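Local coordinates for carbohydrate-binding protein (Flavonifractor plautii, PDB 6N1B) that acts as an N-acetylgalactosamine deacetylase on the blood group A antigen, taking part in a gut bacterial pathway that converts A to O type blood, at residues A[54-59]-A[334-339]; A[70-75]-A[119-124]; A[353-358]-A[389-394]. One frame throughout, in Å; residues are numbered along the deposited sequence.

Contact 1 (A[54-59]-A[334-339]). With CA (calcium ion), chain D.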
loop_
_atom_site.group_PDB
_atom_site.type_symbol
_atom_site.label_atom_id
_atom_site.label_comp_id
_atom_site.label_asym_id
_atom_site.label_seq_id
_atom_site.Cartn_x
_atom_site.Cartn_y
_atom_site.Cartn_z
ATOM N N HIS A 54 -3.965 2.176 -4.119
ATOM C CA HIS A 54 -2.932 1.481 -3.359
ATOM C C HIS A 54 -1.638 2.289 -3.132
ATOM O O HIS A 54 -0.536 1.918 -3.547
ATOM C CB HIS A 54 -2.630 0.121 -3.967
ATOM C CG HIS A 54 -1.938 -0.892 -3.096
ATOM N ND1 HIS A 54 -0.655 -0.826 -2.544
ATOM C CD2 HIS A 54 -2.510 -2.112 -2.807
ATOM C CE1 HIS A 54 -0.498 -2.023 -1.913
ATOM N NE2 HIS A 54 -1.592 -2.757 -2.047
ATOM N N PRO A 55 -1.797 3.445 -2.458
ATOM C CA PRO A 55 -0.635 4.185 -2.112
ATOM C C PRO A 55 0.192 3.435 -1.064
ATOM O O PRO A 55 -0.385 2.764 -0.216
ATOM C CB PRO A 55 -1.149 5.493 -1.531
ATOM C CG PRO A 55 -2.448 5.035 -0.887
ATOM C CD PRO A 55 -3.016 4.011 -1.835
ATOM N N ASP A 56 1.483 3.785 -0.998
ATOM C CA ASP A 56 2.316 3.480 0.161
ATOM C C ASP A 56 3.268 4.668 0.427
ATOM O O ASP A 56 4.039 5.001 -0.517
ATOM C CB ASP A 56 3.058 2.160 0.026
ATOM C CG ASP A 56 3.477 1.682 1.411
ATOM O OD1 ASP A 56 2.624 1.578 2.316
ATOM O OD2 ASP A 56 4.726 1.503 1.635
ATOM N N VAL A 57 3.084 5.261 1.606
ATOM C CA VAL A 57 3.793 6.488 1.866
ATOM C C VAL A 57 4.895 6.250 2.892
ATOM O O VAL A 57 4.697 5.484 3.845
ATOM C CB VAL A 57 2.788 7.529 2.408
ATOM C CG1 VAL A 57 3.464 8.837 2.763
ATOM C CG2 VAL A 57 1.743 7.839 1.340
ATOM N N VAL A 58 6.059 6.864 2.667
ATOM C CA VAL A 58 7.174 6.890 3.593
ATOM C C VAL A 58 7.335 8.340 4.089
ATOM O O VAL A 58 7.453 9.233 3.262
ATOM C CB VAL A 58 8.471 6.405 2.930
ATOM C CG1 VAL A 58 9.635 6.564 3.908
ATOM C CG2 VAL A 58 8.384 4.954 2.420
ATOM N N VAL A 59 7.242 8.489 5.405
ATOM C CA VAL A 59 7.436 9.796 6.048
ATOM C C VAL A 59 8.744 9.789 6.825
ATOM O O VAL A 59 8.877 8.996 7.743
ATOM C CB VAL A 59 6.249 10.183 6.993
ATOM C CG1 VAL A 59 6.437 11.623 7.510
ATOM C CG2 VAL A 59 4.945 10.027 6.245
ATOM N N ILE A 334 -13.681 1.188 0.642
ATOM C CA ILE A 334 -12.374 1.677 0.955
ATOM C C ILE A 334 -11.362 0.657 0.537
ATOM O O ILE A 334 -11.544 -0.566 0.816
ATOM C CB ILE A 334 -12.212 2.064 2.421
ATOM C CG1 ILE A 334 -13.342 2.987 2.906
ATOM C CG2 ILE A 334 -10.881 2.629 2.678
ATOM C CD1 ILE A 334 -13.446 4.264 2.165
ATOM N N TYR A 335 -10.347 1.092 -0.191
ATOM C CA TYR A 335 -9.320 0.212 -0.738
ATOM C C TYR A 335 -8.023 0.359 0.100
ATOM O O TYR A 335 -8.022 0.965 1.154
ATOM C CB TYR A 335 -9.121 0.481 -2.269
ATOM C CG TYR A 335 -8.834 -0.765 -3.069
ATOM C CD1 TYR A 335 -9.953 -1.617 -3.351
ATOM C CD2 TYR A 335 -7.605 -1.178 -3.511
ATOM C CE1 TYR A 335 -9.743 -2.825 -4.040
ATOM C CE2 TYR A 335 -7.369 -2.361 -4.160
ATOM C CZ TYR A 335 -8.502 -3.197 -4.420
ATOM O OH TYR A 335 -8.281 -4.442 -5.039
ATOM N N ARG A 336 -6.949 -0.266 -0.378
ATOM C CA ARG A 336 -5.763 -0.330 0.429
ATOM C C ARG A 336 -5.237 0.999 0.827
ATOM O O ARG A 336 -5.197 1.928 0.005
ATOM C CB ARG A 336 -4.707 -1.158 -0.338
ATOM C CG ARG A 336 -3.518 -1.587 0.542
ATOM C CD ARG A 336 -2.328 -0.616 0.661
ATOM N NE ARG A 336 -1.209 -1.379 1.247
ATOM C CZ ARG A 336 0.008 -0.875 1.489
ATOM N NH1 ARG A 336 0.272 0.397 1.279
ATOM N NH2 ARG A 336 0.909 -1.647 2.054
ATOM N N SER A 337 -4.848 1.137 2.080
ATOM C CA SER A 337 -4.487 2.422 2.659
ATOM C C SER A 337 -3.123 2.330 3.306
ATOM O O SER A 337 -2.691 1.238 3.745
ATOM C CB SER A 337 -5.566 2.826 3.619
ATOM O OG SER A 337 -6.839 2.935 2.909
ATOM N N SER A 338 -2.389 3.421 3.402
ATOM C CA SER A 338 -1.088 3.525 4.035
ATOM C C SER A 338 -1.155 4.537 5.144
ATOM O O SER A 338 -1.889 5.478 5.065
ATOM C CB SER A 338 -0.072 3.881 2.961
ATOM O OG SER A 338 1.228 4.011 3.475
ATOM N N PHE A 339 -0.350 4.371 6.183
ATOM C CA PHE A 339 -0.423 5.326 7.285
ATOM C C PHE A 339 0.926 5.612 7.874
ATOM O O PHE A 339 1.903 4.824 7.734
ATOM C CB PHE A 339 -1.378 4.854 8.370
ATOM C CG PHE A 339 -0.883 3.739 9.209
ATOM C CD1 PHE A 339 -0.846 2.406 8.712
ATOM C CD2 PHE A 339 -0.475 3.946 10.437
ATOM C CE1 PHE A 339 -0.394 1.396 9.539
ATOM C CE2 PHE A 339 0.026 2.939 11.299
ATOM C CZ PHE A 339 0.016 1.670 10.821
HETATM CA CA CA D . 4.131 0.588 3.957
HETATM O O HOH W 1 4.303 4.881 6.462
HETATM O O HOH W 2 5.753 2.838 3.974
HETATM O O HOH W 3 3.417 2.231 5.469
HETATM O O HOH W 4 4.827 -0.957 5.655
HETATM O O HOH W 5 6.482 -0.038 3.718
#
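At a calcium site near the middle of the molecule, the carboxylate of Asp-56 on strand 54-59 meets Arg-336 and Ser-338 of strand 334-339. Asp-56 OD1 binds the metal at 2.4 Å and also accepts two hydrogen bonds, which arrive from opposite faces of its plane. One is a salt-bridge bond from Arg-336 NH1, 2.8 Å from Asp-56 OD1, on its anti side but tilted out of the carboxylate plane. The other comes from Ser-338 OG, which meets the oxygen from above the opposite face. Arg-336 NH1 also reaches Pro-55 O at 2.9 Å, so one nitrogen grips both carbonyl and carboxylate near the guanidinium plane. Asp-56 OD2 is the second metal ligand of this bidentate carboxylate, and Asp-122 and Asp-274 complete the protein's share of the site. The two strands run almost parallel, as the innermost strands of the first and last blades of a five-bladed beta-propeller; side chains rather than backbone pairing join them. With OG anti to the backbone N (chi1 180°), Ser-338 turns its hydroxyl to Val-57, whose N donates to Ser-338 OG at 2.9 Å in a nearly straight bond. A bend at chi2 (-88°) carries Arg-336 CD over the face of the His-54 ring, 3.5 Å from the ring centroid in a CH-pi contact. Beyond it the guanidinium lies nearly parallel to the imidazole, the planes 10° apart. Water 1 bridges Val-57 O and Phe-339 O.

Contact 2 (A[70-75]-A[119-124]). With CA (calcium ion), chain C; CA (calcium ion), chain D.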
loop_
_atom_site.group_PDB
_atom_site.type_symbol
_atom_site.label_atom_id
_atom_site.label_comp_id
_atom_site.label_asym_id
_atom_site.label_seq_id
_atom_site.Cartn_x
_atom_site.Cartn_y
_atom_site.Cartn_z
ATOM N N TRP A 70 7.774 10.446 0.557
ATOM C CA TRP A 70 7.940 9.672 -0.703
ATOM C C TRP A 70 6.784 8.704 -0.794
ATOM O O TRP A 70 6.460 8.092 0.263
ATOM C CB TRP A 70 9.271 8.944 -0.731
ATOM C CG TRP A 70 10.393 9.935 -0.950
ATOM C CD1 TRP A 70 10.995 10.767 -0.026
ATOM C CD2 TRP A 70 10.936 10.278 -2.233
ATOM N NE1 TRP A 70 11.851 11.602 -0.684
ATOM C CE2 TRP A 70 11.880 11.324 -2.021
ATOM C CE3 TRP A 70 10.768 9.810 -3.527
ATOM C CZ2 TRP A 70 12.590 11.915 -3.086
ATOM C CZ3 TRP A 70 11.512 10.354 -4.569
ATOM C CH2 TRP A 70 12.397 11.385 -4.330
ATOM N N ALA A 71 6.184 8.531 -1.964
ATOM C CA ALA A 71 5.112 7.591 -2.107
ATOM C C ALA A 71 5.342 6.762 -3.355
ATOM O O ALA A 71 5.730 7.261 -4.412
ATOM C CB ALA A 71 3.736 8.269 -2.122
ATOM N N VAL A 72 4.973 5.470 -3.240
ATOM C CA VAL A 72 4.777 4.614 -4.423
ATOM C C VAL A 72 3.284 4.317 -4.552
ATOM O O VAL A 72 2.571 4.323 -3.537
ATOM C CB VAL A 72 5.630 3.337 -4.288
ATOM C CG1 VAL A 72 5.158 2.413 -3.126
ATOM C CG2 VAL A 72 5.717 2.551 -5.651
ATOM N N TYR A 73 2.813 4.129 -5.758
ATOM C CA TYR A 73 1.410 3.904 -5.973
ATOM C C TYR A 73 1.263 3.274 -7.361
ATOM O O TYR A 73 2.229 3.138 -8.128
ATOM C CB TYR A 73 0.609 5.241 -5.909
ATOM C CG TYR A 73 0.993 6.250 -6.957
ATOM C CD1 TYR A 73 2.200 6.966 -6.872
ATOM C CD2 TYR A 73 0.247 6.445 -8.066
ATOM C CE1 TYR A 73 2.587 7.810 -7.851
ATOM C CE2 TYR A 73 0.655 7.326 -9.100
ATOM C CZ TYR A 73 1.807 7.999 -8.930
ATOM O OH TYR A 73 2.233 8.891 -9.908
ATOM N N THR A 74 0.021 2.870 -7.698
ATOM C CA THR A 74 -0.230 2.337 -9.081
ATOM C C THR A 74 -1.460 3.017 -9.646
ATOM O O THR A 74 -2.528 2.993 -9.024
ATOM C CB THR A 74 -0.516 0.850 -9.033
ATOM O OG1 THR A 74 -1.461 0.560 -7.972
ATOM C CG2 THR A 74 0.713 0.038 -8.805
ATOM N N PRO A 75 -1.358 3.556 -10.850
ATOM C CA PRO A 75 -2.550 3.833 -11.572
ATOM C C PRO A 75 -3.431 2.648 -11.667
ATOM O O PRO A 75 -2.986 1.491 -11.599
ATOM C CB PRO A 75 -2.023 4.191 -13.026
ATOM C CG PRO A 75 -0.607 4.679 -12.745
ATOM C CD PRO A 75 -0.147 3.749 -11.670
ATOM N N CYS A 119 0.809 -4.833 -9.453
ATOM C CA CYS A 119 -0.112 -4.314 -8.420
ATOM C C CYS A 119 0.597 -4.177 -7.086
ATOM O O CYS A 119 1.737 -4.646 -6.906
ATOM C CB CYS A 119 -1.371 -5.242 -8.229
ATOM S SG CYS A 119 -0.902 -6.905 -7.665
ATOM N N ASP A 120 -0.066 -3.485 -6.178
ATOM C CA ASP A 120 0.250 -3.681 -4.750
ATOM C C ASP A 120 1.635 -3.214 -4.360
ATOM O O ASP A 120 2.441 -4.015 -3.740
ATOM C CB ASP A 120 0.068 -5.153 -4.337
ATOM C CG ASP A 120 -1.367 -5.656 -4.404
ATOM O OD1 ASP A 120 -2.237 -4.891 -4.838
ATOM O OD2 ASP A 120 -1.543 -6.873 -4.219
ATOM N N ALA A 121 2.000 -1.978 -4.597
ATOM C CA ALA A 121 3.303 -1.481 -4.214
ATOM C C ALA A 121 3.365 -1.154 -2.714
ATOM O O ALA A 121 2.453 -0.639 -2.105
ATOM C CB ALA A 121 3.700 -0.306 -5.023
ATOM N N ASP A 122 4.572 -1.317 -2.150
ATOM C CA ASP A 122 4.910 -0.934 -0.751
ATOM C C ASP A 122 6.375 -0.618 -0.673
ATOM O O ASP A 122 7.174 -1.336 -1.313
ATOM C CB ASP A 122 4.531 -2.106 0.192
ATOM C CG ASP A 122 4.731 -1.831 1.676
ATOM O OD1 ASP A 122 3.797 -1.276 2.417
ATOM O OD2 ASP A 122 5.879 -2.123 2.138
ATOM N N MET A 123 6.739 0.480 -0.001
ATOM C CA MET A 123 8.121 0.992 -0.031
ATOM C C MET A 123 8.588 1.248 1.396
ATOM O O MET A 123 7.868 1.759 2.260
ATOM C CB MET A 123 8.127 2.265 -0.859
ATOM C CG MET A 123 9.469 2.971 -1.028
ATOM S SD MET A 123 9.491 4.174 -2.332
ATOM C CE MET A 123 8.440 5.419 -1.630
ATOM N N VAL A 124 9.872 0.906 1.575
ATOM C CA VAL A 124 10.589 1.074 2.843
ATOM C C VAL A 124 11.831 1.938 2.668
ATOM O O VAL A 124 12.537 1.762 1.695
ATOM C CB VAL A 124 11.000 -0.317 3.351
ATOM C CG1 VAL A 124 11.592 -0.274 4.772
ATOM C CG2 VAL A 124 9.855 -1.200 3.410
HETATM CA CA CA C . -4.154 -5.091 -5.213
HETATM CA CA CA D . 4.131 0.588 3.957
HETATM O O HOH W 6 0.363 0.302 -5.546
HETATM O O HOH W 7 -2.453 -1.970 -7.073
HETATM O O HOH W 8 -5.983 -5.113 -6.023
HETATM O O HOH W 9 -4.135 -2.949 -4.998
HETATM O O HOH W 10 -4.101 -4.826 -7.341
HETATM O O HOH W 11 -3.943 -7.210 -5.441
HETATM O O HOH W 3 3.417 2.231 5.469
#
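Met-123 of segment 119-124 reaches across to Val-72 with its CB and to Trp-70 with its terminal methyl. Its CB packs on Val-72 CG1 at 3.7 Å. From there CG continues anti to the backbone N (chi1 -180°), and the chain stays extended as far as SD. A turn at chi3 (70°) then brings Met-123 CE onto Trp-70 CB at 3.7 Å and close to the carbonyl carbon of Ala-71. Met-132 and Trp-161 also touch this side chain. Next to it, both methyls of Val-72 rest on Ala-121, with Val-72 CG2 at 3.6 Å from Ala-121 CB. This apolar layer lies between neighbouring propeller blades: the middle strand of the first sheet faces the innermost strand of the second, running antiparallel with no direct hydrogen bond between them. Toward the other end water takes over. Water 6 lies 3.0 Å from both Thr-74 OG1 and Ala-121 N and bridges them, and water 7 links the same hydroxyl to Asp-120 N. On the far side of strand 119-124, Asp-120 OD1 binds one calcium ion, shared with His-272, while its OD2 accepts a hydrogen bond from Ser-206 N. Asp-122 OD1 binds the second at 2.4 Å and accepts a hydrogen bond from Arg-336. Cys-119 touches the alpha-galactose of the bound glycan.

Contact 3 (A[353-358]-A[389-394])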
loop_
_atom_site.group_PDB
_atom_site.type_symbol
_atom_site.label_atom_id
_atom_site.label_comp_id
_atom_site.label_asym_id
_atom_site.label_seq_id
_atom_site.Cartn_x
_atom_site.Cartn_y
_atom_site.Cartn_z
ATOM N N ARG A 353 -2.124 9.454 10.511
ATOM C CA ARG A 353 -2.162 10.071 9.164
ATOM C C ARG A 353 -2.397 8.962 8.177
ATOM O O ARG A 353 -1.556 8.062 8.104
ATOM C CB ARG A 353 -0.938 10.863 8.877
ATOM C CG ARG A 353 -0.670 11.987 9.903
ATOM C CD ARG A 353 0.512 12.832 9.557
ATOM N NE ARG A 353 0.304 13.573 8.333
ATOM C CZ ARG A 353 1.265 14.289 7.775
ATOM N NH1 ARG A 353 2.423 14.397 8.306
ATOM N NH2 ARG A 353 1.040 14.958 6.587
ATOM N N VAL A 354 -3.510 9.003 7.417
ATOM C CA VAL A 354 -3.917 7.871 6.599
ATOM C C VAL A 354 -4.121 8.308 5.195
ATOM O O VAL A 354 -5.045 9.127 4.904
ATOM C CB VAL A 354 -5.138 7.134 7.150
ATOM C CG1 VAL A 354 -5.510 5.947 6.286
ATOM C CG2 VAL A 354 -4.893 6.752 8.643
ATOM N N TRP A 355 -3.371 7.812 4.247
ATOM C CA TRP A 355 -3.572 8.001 2.767
ATOM C C TRP A 355 -4.368 6.821 2.347
ATOM O O TRP A 355 -3.891 5.676 2.342
ATOM C CB TRP A 355 -2.233 8.152 2.062
ATOM C CG TRP A 355 -1.490 9.413 2.419
ATOM C CD1 TRP A 355 -1.523 10.550 1.689
ATOM C CD2 TRP A 355 -0.638 9.675 3.563
ATOM N NE1 TRP A 355 -0.772 11.504 2.354
ATOM C CE2 TRP A 355 -0.189 10.993 3.471
ATOM C CE3 TRP A 355 -0.179 8.907 4.658
ATOM C CZ2 TRP A 355 0.613 11.564 4.437
ATOM C CZ3 TRP A 355 0.632 9.448 5.578
ATOM C CH2 TRP A 355 1.020 10.786 5.477
ATOM N N TYR A 356 -5.682 7.033 2.053
ATOM C CA TYR A 356 -6.581 5.956 1.720
ATOM C C TYR A 356 -6.956 5.942 0.288
ATOM O O TYR A 356 -7.275 7.004 -0.276
ATOM C CB TYR A 356 -7.825 5.918 2.629
ATOM C CG TYR A 356 -8.946 6.915 2.380
ATOM C CD1 TYR A 356 -8.910 8.186 2.964
ATOM C CD2 TYR A 356 -10.027 6.563 1.704
ATOM C CE1 TYR A 356 -10.002 9.079 2.831
ATOM C CE2 TYR A 356 -11.124 7.391 1.591
ATOM C CZ TYR A 356 -11.156 8.620 2.146
ATOM O OH TYR A 356 -12.209 9.471 2.077
ATOM N N SER A 357 -6.944 4.801 -0.363
ATOM C CA SER A 357 -7.539 4.703 -1.676
ATOM C C SER A 357 -8.964 4.231 -1.586
ATOM O O SER A 357 -9.374 3.634 -0.542
ATOM C CB SER A 357 -6.668 3.905 -2.623
ATOM O OG SER A 357 -6.583 2.506 -2.288
ATOM N N ALA A 358 -9.757 4.551 -2.602
ATOM C CA ALA A 358 -11.173 4.179 -2.607
ATOM C C ALA A 358 -11.676 4.214 -4.039
ATOM O O ALA A 358 -10.986 4.613 -4.963
ATOM C CB ALA A 358 -11.981 5.069 -1.689
ATOM N N ILE A 389 -7.070 8.310 -4.685
ATOM C CA ILE A 389 -6.402 8.318 -3.374
ATOM C C ILE A 389 -6.689 9.622 -2.688
ATOM O O ILE A 389 -6.475 10.710 -3.276
ATOM C CB ILE A 389 -4.847 8.183 -3.546
ATOM C CG1 ILE A 389 -4.499 6.818 -4.137
ATOM C CG2 ILE A 389 -4.147 8.396 -2.222
ATOM C CD1 ILE A 389 -3.054 6.758 -4.707
ATOM N N GLY A 390 -7.151 9.517 -1.440
ATOM C CA GLY A 390 -7.400 10.646 -0.557
ATOM C C GLY A 390 -6.717 10.522 0.795
ATOM O O GLY A 390 -5.741 9.772 0.888
ATOM N N TYR A 391 -7.242 11.219 1.810
ATOM C CA TYR A 391 -6.565 11.339 3.046
ATOM C C TYR A 391 -7.535 11.497 4.170
ATOM O O TYR A 391 -8.602 12.143 4.048
ATOM C CB TYR A 391 -5.624 12.571 2.996
ATOM C CG TYR A 391 -4.787 12.806 4.247
ATOM C CD1 TYR A 391 -3.653 12.069 4.529
ATOM C CD2 TYR A 391 -5.187 13.765 5.171
ATOM C CE1 TYR A 391 -2.946 12.240 5.705
ATOM C CE2 TYR A 391 -4.428 13.963 6.366
ATOM C CZ TYR A 391 -3.295 13.195 6.579
ATOM O OH TYR A 391 -2.577 13.407 7.786
ATOM N N ALA A 392 -7.204 10.901 5.348
ATOM C CA ALA A 392 -7.950 11.052 6.576
ATOM C C ALA A 392 -6.989 11.105 7.747
ATOM O O ALA A 392 -5.879 10.607 7.659
ATOM C CB ALA A 392 -8.905 9.883 6.670
ATOM N N GLU A 393 -7.474 11.638 8.879
ATOM C CA GLU A 393 -6.564 11.844 9.984
ATOM C C GLU A 393 -7.329 11.907 11.280
ATOM O O GLU A 393 -8.516 12.371 11.279
ATOM C CB GLU A 393 -5.864 13.229 9.805
ATOM C CG GLU A 393 -4.685 13.514 10.776
ATOM C CD GLU A 393 -4.155 14.957 10.509
ATOM O OE1 GLU A 393 -3.486 15.120 9.447
ATOM O OE2 GLU A 393 -4.428 15.794 11.376
ATOM N N ASN A 394 -6.703 11.570 12.406
ATOM C CA ASN A 394 -7.299 11.894 13.712
ATOM C C ASN A 394 -6.161 11.774 14.747
ATOM O O ASN A 394 -5.140 11.083 14.487
ATOM C CB ASN A 394 -8.459 10.926 14.090
ATOM C CG ASN A 394 -9.439 11.510 15.080
ATOM O OD1 ASN A 394 -9.244 12.672 15.571
ATOM N ND2 ASN A 394 -10.499 10.786 15.331
#
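Two antiparallel hydrogen-bonded pairs, Val-354 with Ala-392 and Tyr-356 with Gly-390, supply the backbone bonds between segments 353-358 and 389-394. Ala-392 N donates to Val-354 O at 2.8 Å, and Gly-390 N to Tyr-356 O at the same length. Val-354 N and Tyr-356 N return the bonds, to Ala-392 O and Gly-390 O. Among the aromatic contacts, Tyr-391 turns its edge to the face of Trp-355, the ring planes 60° apart and Tyr-391 CE1 3.8 Å from Trp-355 CE2; the indole nitrogen bonds to Gly-94 O. These are the two middle strands of the last propeller blade, whose outer edge is completed by strand 30-31 from near the N-terminus. Polar side-chain bonds converge on Tyr-391 OH. It accepts from Arg-353 NE at 2.9 Å, near the guanidinium plane, and donates to Glu-393 OE1 at 2.6 Å on the anti lone pair. A bend at chi3 (65°) sets NE for this bond; Arg-353 NH1 meanwhile forms a salt bridge with Glu-342. On the face of the sheet that carries Val-354 and Ala-392, the Tyr-356 ring turns its edge to the backbone of Tyr-391 and Ala-392, CE1 4.1 Å from Ala-392 CB, and sends its hydroxyl to Asp-330.

All three contacts are largely buried, but contacts 1 and 2 lie near the middle of the propeller, whereas contact 3 sits farther out and has partly exposed residues among those that touch. Only contact 3 is ordinary pairing within a blade; the other two join blades, contact 1 by charged and polar groups at a metal, contact 2 mainly by apolar side chains and bridging waters. Contacts 1 and 2 share the first sheet and one calcium ion, and Asp-56 OD2 accepts from Met-123 N. Contacts 1 and 3 share the last sheet, where Ser-357 OG bonds to Arg-336 O. Contacts 2 and 3 barely touch, through Tyr-73 and Ile-389.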